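PDB 4NAR: putative uronate isomerase from Thermotoga maritima, which probably acts as an isomerase or racemase, perhaps on lactate as in the lactate racemase family, though its true substrate is unproven. Local coordinates for residues A[46-51]-A[219-224]; A[51-56]-A[92-97]; A[163-168]-A[243-248]. All blocks are in the same frame, centred on the assembly; numbering follows the deposited sequence.

Interaction 1: residues A[46-51]-A[219-224]; sequences HLVAKN and FTLNMV
V48 sets its two methyl groups against two residues of the facing strand, L221 and M223. CG1 meets L221 CD2 at 4.0 Å. CG2 lies 4.4 Å from the selenium of M223, which is present as selenomethionine. The fork of the valine therefore spans two strand positions, one methyl for each. Its setting follows from chi1 of -176°: CG1 stands anti to the backbone N, and CG2 falls beside that N. L221 and M223 are two apart on strand 217-227, and both point toward the helix.

This is a helix packed on a sheet in an alpha/beta fold. Helix 45-58 packs on one face of the mixed sheet, beside helix 12-24. Strand 217-227 pairs parallel with 144-150 and antiparallel with 231-240. I148 of strand 144-150 also touches V48 and M223, and L19 of helix 12-24 reaches L221. The backbones stay well apart, with V48 CA 8.6 Å from L221 CA, and the touch is wholly apolar.

One turn on, N51 is tied back to its own helix. Its ND2 donates to L47 O at 2.8 Å, with an N-H...O angle of 151°. E12 OE1 is a second partner of ND2.

Interaction 2: residues A[51-56]-A[92-97]; sequences NLYRFL and RRVFFH
This is a small apolar contact between a helix and the edge strand of the mixed sheet within this chain. Y53 of helix 45-58 supplies the ring. V94, at the start of strand 94-97, supplies a methyl. V94 CG2 comes closest to Y53 CE1, at 3.5 Å. It also lies near Y53 CZ and is 3.6 Å from Y53 OH. One methyl thus lies by the phenol end of the ring and approaches it obliquely.

The torsions explain the meeting. Y53 carries CG anti to its N, chi1 167°, and the ring spans most of the gap between the backbones. Y53 CA and V94 CA are 9.3 Å apart. On V94, chi1 of 180° sends CG1 anti to N and leaves CG2 beside N, where it meets the ring.

No hydrogen bond joins the two segments. The hydroxyl of Y53 bonds instead to E91 OE1, just before R92. The phenol end is therefore tied to the turn that leads into the strand, while the same end, CE1, CZ and OH, packs on V94 CG2.

Other residues surround the ring. F64 of strand 63-68 meets it edge-to-face, and L61 and I87 touch it from loops. Strand 94-97 runs parallel to 63-68. On the helix, L52 and L56 reach V23 of helix 12-24, so helix 45-58 packs against a neighbouring helix as well as the sheet.

Interaction 3: residues A[163-168]-A[243-248]; sequences LKIVIP and EGFLRA. With SO4 (sulfate ion), chain C.
L163 lays its CD2 methyl over one face of the F245 ring. The methyl is 3.8 Å from the ring centroid and 21° off the ring normal, a CH-pi contact. It sits nearest F245 CG, at 3.6 Å, so the bump is shifted toward the root of the ring. The other branch turns to the next residue of helix 241-259, where L163 CD1 meets L246 CD1 at 3.7 Å. The fork thus straddles two adjacent helix residues.

The ring in turn fills the hollow between L163 and I165. I165 CG2 comes to its edge, near the ring plane, 4.0 Å from F245 CE2. With an alanine in place of F245, the face under L163 CD2 is gone, which would probably open a gap there and take away the ring edge that I165 CG2 rests on.

The contact joins the loop before helix 173-186 to helix 241-259. L163 also touches helix 198-213, and I165 strand 144-150. The chain leaves a short 3-10 turn at 163-164 and bends, L163 O accepting from both V166 N and I167 N. K164 points away from the helix. Its NZ bonds to O1 of a sulfate at 2.9 Å, and R41 and H154 hold the same ion.

The side-chain contact is apolar. L163 N lies 3.5 Å from F245 CD2 and donates to a water, which donates weakly to F245 O. The hydrophobic side thus holds the loop to the helix, while K164 faces an anion site.

Interactions 1 and 2 share helix 45-58 and both reach the same mixed sheet, the first at strand 217-227 and the second at strand 94-97 on the sheet's edge. Their centres are about 13 Å apart. Interaction 3 lies about 14 Å from interaction 1, centre to centre, and meets it through segment 219-224: T220 CB packs 3.8 Å from F245 CE2. Helices 45-58 and 241-259 thus pack on opposite faces of strand 217-227, V48 on L221 and M223, F245 on T220. Interactions 2 and 3 do not touch; their nearest atoms are about 11 Å apart. The sulfate belongs to interaction 3. It probably came from the crystallisation liquor, as did an acetate about 4 Å from the I165 side chain.

Interaction 1: residues A[46-51]-A[219-224]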
# COMPACT_ATOMS: atom_id res chain seq x y z
N HIS A 46 6.35 9.07 -13.16
CA HIS A 46 7.28 9.39 -14.23
C HIS A 46 7.12 10.81 -14.79
O HIS A 46 8.11 11.46 -15.12
CB HIS A 46 7.22 8.34 -15.35
CG HIS A 46 5.93 8.32 -16.12
ND1 HIS A 46 5.85 8.66 -17.45
CD2 HIS A 46 4.67 7.97 -15.74
CE1 HIS A 46 4.60 8.53 -17.87
NE2 HIS A 46 3.87 8.12 -16.85
N LEU A 47 5.87 11.30 -14.85
CA LEU A 47 5.61 12.68 -15.27
C LEU A 47 6.07 13.67 -14.20
O LEU A 47 6.48 14.79 -14.52
CB LEU A 47 4.11 12.90 -15.55
CG LEU A 47 3.40 12.22 -16.73
CD1 LEU A 47 1.90 12.56 -16.71
CD2 LEU A 47 4.01 12.58 -18.08
N VAL A 48 6.00 13.28 -12.94
CA VAL A 48 6.37 14.19 -11.86
C VAL A 48 7.88 14.21 -11.65
O VAL A 48 8.52 15.28 -11.65
CB VAL A 48 5.69 13.79 -10.53
CG1 VAL A 48 6.01 14.80 -9.42
CG2 VAL A 48 4.20 13.66 -10.72
N ALA A 49 8.45 13.02 -11.48
CA ALA A 49 9.88 12.87 -11.19
C ALA A 49 10.77 13.46 -12.29
O ALA A 49 11.67 14.25 -12.02
CB ALA A 49 10.21 11.41 -10.98
N LYS A 50 10.52 13.06 -13.54
CA LYS A 50 11.38 13.50 -14.64
C LYS A 50 11.35 15.02 -14.82
O LYS A 50 12.37 15.63 -15.13
CB LYS A 50 11.03 12.75 -15.94
CG LYS A 50 10.11 13.50 -16.90
CD LYS A 50 9.59 12.58 -18.01
CE LYS A 50 8.84 13.38 -19.08
NZ LYS A 50 7.94 12.50 -19.87
N ASN A 51 10.19 15.64 -14.61
CA ASN A 51 10.08 17.09 -14.77
C ASN A 51 10.68 17.83 -13.59
O ASN A 51 11.36 18.84 -13.77
CB ASN A 51 8.64 17.53 -15.04
CG ASN A 51 8.22 17.27 -16.47
OD1 ASN A 51 8.86 17.77 -17.41
ND2 ASN A 51 7.17 16.48 -16.67
N PHE A 219 8.54 18.11 1.01
CA PHE A 219 7.35 18.33 0.21
C PHE A 219 6.56 17.07 -0.01
O PHE A 219 7.11 15.98 -0.15
CB PHE A 219 7.70 18.99 -1.12
CG PHE A 219 8.42 20.30 -0.93
CD1 PHE A 219 7.71 21.46 -0.68
CD2 PHE A 219 9.81 20.35 -0.93
CE1 PHE A 219 8.37 22.68 -0.46
CE2 PHE A 219 10.49 21.56 -0.72
CZ PHE A 219 9.76 22.73 -0.47
N THR A 220 5.25 17.22 0.01
CA THR A 220 4.38 16.15 -0.41
C THR A 220 3.81 16.49 -1.78
O THR A 220 3.35 17.61 -2.03
CB THR A 220 3.23 15.86 0.60
OG1 THR A 220 2.37 14.86 0.04
CG2 THR A 220 2.41 17.14 0.91
N LEU A 221 3.89 15.52 -2.68
CA LEU A 221 3.32 15.65 -4.00
C LEU A 221 2.34 14.47 -4.10
O LEU A 221 2.73 13.36 -4.48
CB LEU A 221 4.43 15.61 -5.07
CG LEU A 221 5.49 16.72 -4.90
CD1 LEU A 221 6.62 16.31 -3.97
CD2 LEU A 221 6.06 17.17 -6.24
N ASN A 222 1.10 14.73 -3.70
CA ASN A 222 0.09 13.70 -3.48
C ASN A 222 -0.78 13.53 -4.74
O ASN A 222 -1.60 14.40 -5.08
CB ASN A 222 -0.76 14.07 -2.26
CG ASN A 222 -1.56 12.90 -1.69
OD1 ASN A 222 -1.88 11.93 -2.41
ND2 ASN A 222 -1.88 12.96 -0.39
N MSE A 223 -0.58 12.42 -5.44
CA MSE A 223 -1.26 12.15 -6.69
C MSE A 223 -2.62 11.50 -6.48
O MSE A 223 -2.82 10.72 -5.54
CB MSE A 223 -0.42 11.19 -7.54
CG MSE A 223 0.90 11.76 -8.04
SE MSE A 223 1.93 10.33 -8.91
CE MSE A 223 2.09 9.08 -7.43
N VAL A 224 -3.56 11.81 -7.38
CA VAL A 224 -4.80 11.05 -7.49
C VAL A 224 -5.04 10.76 -8.97
O VAL A 224 -4.81 11.63 -9.84
CB VAL A 224 -6.00 11.80 -6.85
CG1 VAL A 224 -7.23 10.91 -6.81
CG2 VAL A 224 -5.66 12.27 -5.45

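Interaction 2: residues A[51-56]-A[92-97]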
# COMPACT_ATOMS: atom_id res chain seq x y z
N ASN A 51 10.19 15.64 -14.61
CA ASN A 51 10.08 17.09 -14.77
C ASN A 51 10.68 17.83 -13.59
O ASN A 51 11.36 18.84 -13.77
CB ASN A 51 8.64 17.53 -15.04
CG ASN A 51 8.22 17.27 -16.47
OD1 ASN A 51 8.86 17.77 -17.41
ND2 ASN A 51 7.17 16.48 -16.67
N LEU A 52 10.45 17.30 -12.38
CA LEU A 52 11.08 17.83 -11.18
C LEU A 52 12.59 17.88 -11.34
O LEU A 52 13.23 18.89 -11.05
CB LEU A 52 10.72 16.98 -9.97
CG LEU A 52 11.12 17.51 -8.60
CD1 LEU A 52 10.46 18.86 -8.34
CD2 LEU A 52 10.74 16.51 -7.53
N TYR A 53 13.16 16.77 -11.82
CA TYR A 53 14.60 16.66 -12.03
C TYR A 53 15.09 17.66 -13.07
O TYR A 53 16.12 18.29 -12.90
CB TYR A 53 14.96 15.24 -12.44
CG TYR A 53 16.37 15.04 -12.98
CD1 TYR A 53 17.48 15.08 -12.14
CD2 TYR A 53 16.58 14.76 -14.34
CE1 TYR A 53 18.76 14.88 -12.64
CE2 TYR A 53 17.86 14.55 -14.84
CZ TYR A 53 18.95 14.61 -13.99
OH TYR A 53 20.22 14.41 -14.48
N ARG A 54 14.33 17.80 -14.16
CA ARG A 54 14.71 18.70 -15.24
C ARG A 54 14.86 20.14 -14.74
O ARG A 54 15.91 20.77 -14.92
CB ARG A 54 13.68 18.62 -16.36
CG ARG A 54 14.27 18.73 -17.75
CD ARG A 54 14.08 20.12 -18.36
NE ARG A 54 14.06 20.03 -19.81
CZ ARG A 54 12.96 19.86 -20.54
NH1 ARG A 54 11.77 19.78 -19.94
NH2 ARG A 54 13.04 19.77 -21.86
N PHE A 55 13.81 20.64 -14.11
CA PHE A 55 13.80 21.97 -13.52
C PHE A 55 14.86 22.15 -12.45
O PHE A 55 15.43 23.24 -12.30
CB PHE A 55 12.42 22.28 -12.95
CG PHE A 55 11.34 22.33 -13.98
CD1 PHE A 55 11.61 22.79 -15.27
CD2 PHE A 55 10.05 21.90 -13.69
CE1 PHE A 55 10.61 22.84 -16.23
CE2 PHE A 55 9.04 21.95 -14.65
CZ PHE A 55 9.32 22.42 -15.92
N LEU A 56 15.11 21.09 -11.68
CA LEU A 56 16.16 21.13 -10.68
C LEU A 56 17.54 21.29 -11.32
O LEU A 56 18.39 22.00 -10.78
CB LEU A 56 16.14 19.88 -9.80
CG LEU A 56 15.60 20.01 -8.37
CD1 LEU A 56 14.89 21.35 -8.16
CD2 LEU A 56 14.68 18.85 -8.08
N ARG A 92 24.73 11.18 -14.58
CA ARG A 92 25.46 11.35 -13.33
C ARG A 92 24.78 12.52 -12.65
O ARG A 92 24.12 13.32 -13.34
CB ARG A 92 26.94 11.69 -13.53
CG ARG A 92 27.87 10.68 -12.84
CD ARG A 92 27.84 10.79 -11.31
NE ARG A 92 28.47 9.65 -10.64
CZ ARG A 92 29.28 9.75 -9.58
NH1 ARG A 92 29.57 10.94 -9.05
NH2 ARG A 92 29.81 8.65 -9.05
N ARG A 93 24.92 12.60 -11.33
CA ARG A 93 24.08 13.42 -10.44
C ARG A 93 22.83 12.65 -9.98
O ARG A 93 22.12 13.10 -9.07
CB ARG A 93 23.67 14.79 -11.04
CG ARG A 93 24.82 15.56 -11.72
CD ARG A 93 24.64 17.08 -11.65
NE ARG A 93 25.78 17.80 -12.21
CZ ARG A 93 26.97 17.95 -11.61
NH1 ARG A 93 27.20 17.40 -10.41
NH2 ARG A 93 27.94 18.63 -12.21
N VAL A 94 22.59 11.49 -10.59
CA VAL A 94 21.43 10.67 -10.23
C VAL A 94 21.82 9.36 -9.53
O VAL A 94 22.65 8.60 -10.03
CB VAL A 94 20.56 10.38 -11.47
CG1 VAL A 94 19.36 9.52 -11.11
CG2 VAL A 94 20.10 11.69 -12.10
N PHE A 95 21.23 9.13 -8.36
CA PHE A 95 21.56 7.95 -7.55
C PHE A 95 20.30 7.29 -7.00
O PHE A 95 19.63 7.84 -6.12
CB PHE A 95 22.47 8.34 -6.38
CG PHE A 95 23.74 9.04 -6.81
CD1 PHE A 95 23.79 10.43 -6.87
CD2 PHE A 95 24.88 8.32 -7.15
CE1 PHE A 95 24.96 11.09 -7.25
CE2 PHE A 95 26.06 8.97 -7.53
CZ PHE A 95 26.10 10.36 -7.59
N PHE A 96 19.97 6.10 -7.51
CA PHE A 96 18.83 5.34 -7.02
C PHE A 96 19.21 4.62 -5.74
O PHE A 96 20.35 4.17 -5.59
CB PHE A 96 18.39 4.28 -8.04
CG PHE A 96 18.05 4.84 -9.40
CD1 PHE A 96 17.24 5.96 -9.52
CD2 PHE A 96 18.56 4.24 -10.57
CE1 PHE A 96 16.91 6.48 -10.81
CE2 PHE A 96 18.25 4.75 -11.84
CZ PHE A 96 17.43 5.86 -11.96
N HIS A 97 18.26 4.48 -4.82
CA HIS A 97 18.46 3.68 -3.62
C HIS A 97 17.24 2.79 -3.37
O HIS A 97 16.08 3.23 -3.49
CB HIS A 97 18.72 4.54 -2.36
CG HIS A 97 19.85 5.53 -2.51
ND1 HIS A 97 21.15 5.20 -2.21
CD2 HIS A 97 19.85 6.82 -2.91
CE1 HIS A 97 21.93 6.26 -2.43
NE2 HIS A 97 21.17 7.25 -2.85

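Interaction 3: residues A[163-168]-A[243-248]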
# COMPACT_ATOMS: atom_id res chain seq x y z
N LEU A 163 1.37 10.46 4.53
CA LEU A 163 2.41 9.88 5.37
C LEU A 163 2.55 8.35 5.23
O LEU A 163 3.49 7.76 5.78
CB LEU A 163 2.20 10.30 6.82
CG LEU A 163 2.41 11.81 7.00
CD1 LEU A 163 1.86 12.30 8.36
CD2 LEU A 163 3.91 12.15 6.84
N LYS A 164 1.65 7.72 4.49
CA LYS A 164 1.80 6.28 4.27
C LYS A 164 3.10 5.98 3.50
O LYS A 164 3.69 4.91 3.64
CB LYS A 164 0.59 5.66 3.57
CG LYS A 164 0.58 4.12 3.70
CD LYS A 164 -0.10 3.42 2.51
CE LYS A 164 -0.15 1.88 2.69
NZ LYS A 164 1.04 1.17 2.07
N ILE A 165 3.55 6.94 2.70
CA ILE A 165 4.82 6.78 2.02
C ILE A 165 6.00 6.75 3.01
O ILE A 165 7.04 6.16 2.71
CB ILE A 165 5.04 7.84 0.94
CG1 ILE A 165 6.27 7.49 0.10
CG2 ILE A 165 5.17 9.22 1.57
CD1 ILE A 165 6.31 8.18 -1.26
N VAL A 166 5.85 7.38 4.17
CA VAL A 166 6.91 7.31 5.17
C VAL A 166 6.77 5.99 5.95
O VAL A 166 7.74 5.23 6.09
CB VAL A 166 6.87 8.50 6.15
CG1 VAL A 166 8.00 8.37 7.18
CG2 VAL A 166 6.96 9.84 5.40
N ILE A 167 5.57 5.73 6.45
CA ILE A 167 5.26 4.49 7.17
C ILE A 167 4.02 3.86 6.52
O ILE A 167 2.95 4.48 6.55
CB ILE A 167 4.92 4.77 8.64
CG1 ILE A 167 6.06 5.54 9.31
CG2 ILE A 167 4.66 3.45 9.39
CD1 ILE A 167 5.72 6.02 10.69
N PRO A 168 4.16 2.63 5.97
CA PRO A 168 5.32 1.73 6.07
C PRO A 168 6.45 1.97 5.06
O PRO A 168 7.49 1.30 5.18
CB PRO A 168 4.72 0.35 5.75
CG PRO A 168 3.62 0.68 4.73
CD PRO A 168 3.02 1.99 5.26
N GLU A 243 2.31 19.20 8.41
CA GLU A 243 0.94 19.70 8.28
C GLU A 243 0.49 19.69 6.82
O GLU A 243 -0.70 19.52 6.53
CB GLU A 243 0.79 21.13 8.84
CG GLU A 243 1.12 21.26 10.32
CD GLU A 243 0.06 20.63 11.23
OE1 GLU A 243 -1.00 20.18 10.70
OE2 GLU A 243 0.29 20.59 12.47
N GLY A 244 1.45 19.90 5.91
CA GLY A 244 1.15 19.85 4.50
C GLY A 244 0.71 18.46 4.08
O GLY A 244 -0.23 18.30 3.27
N PHE A 245 1.39 17.45 4.63
CA PHE A 245 1.10 16.06 4.30
C PHE A 245 -0.35 15.76 4.68
O PHE A 245 -1.08 15.12 3.91
CB PHE A 245 2.02 15.13 5.09
CG PHE A 245 3.17 14.59 4.30
CD1 PHE A 245 4.41 15.22 4.33
CD2 PHE A 245 3.01 13.43 3.54
CE1 PHE A 245 5.48 14.70 3.60
CE2 PHE A 245 4.08 12.90 2.81
CZ PHE A 245 5.31 13.53 2.85
N LEU A 246 -0.74 16.22 5.87
CA LEU A 246 -2.10 16.09 6.37
C LEU A 246 -3.15 16.75 5.46
O LEU A 246 -4.16 16.14 5.12
CB LEU A 246 -2.19 16.64 7.81
CG LEU A 246 -2.00 15.62 8.95
CD1 LEU A 246 -1.11 14.44 8.55
CD2 LEU A 246 -1.45 16.27 10.23
N ARG A 247 -2.91 18.00 5.07
CA ARG A 247 -3.83 18.73 4.18
C ARG A 247 -3.98 18.06 2.81
O ARG A 247 -5.10 17.79 2.35
CB ARG A 247 -3.36 20.17 3.98
CG ARG A 247 -3.49 21.08 5.21
CD ARG A 247 -3.18 22.54 4.84
NE ARG A 247 -1.77 22.69 4.47
CZ ARG A 247 -0.81 23.02 5.33
NH1 ARG A 247 -1.11 23.25 6.60
NH2 ARG A 247 0.45 23.13 4.91
N ALA A 248 -2.85 17.79 2.16
CA ALA A 248 -2.82 17.16 0.84
C ALA A 248 -3.51 15.79 0.85
O ALA A 248 -4.25 15.46 -0.09
CB ALA A 248 -1.38 17.03 0.31
S SO4 C . 0.34 -0.62 -0.98
O1 SO4 C . 0.09 0.78 -0.59
O2 SO4 C . 1.76 -0.78 -1.35
O3 SO4 C . 0.03 -1.57 0.10
O4 SO4 C . -0.51 -0.91 -2.14
O HOH W 1 -0.80 12.17 5.42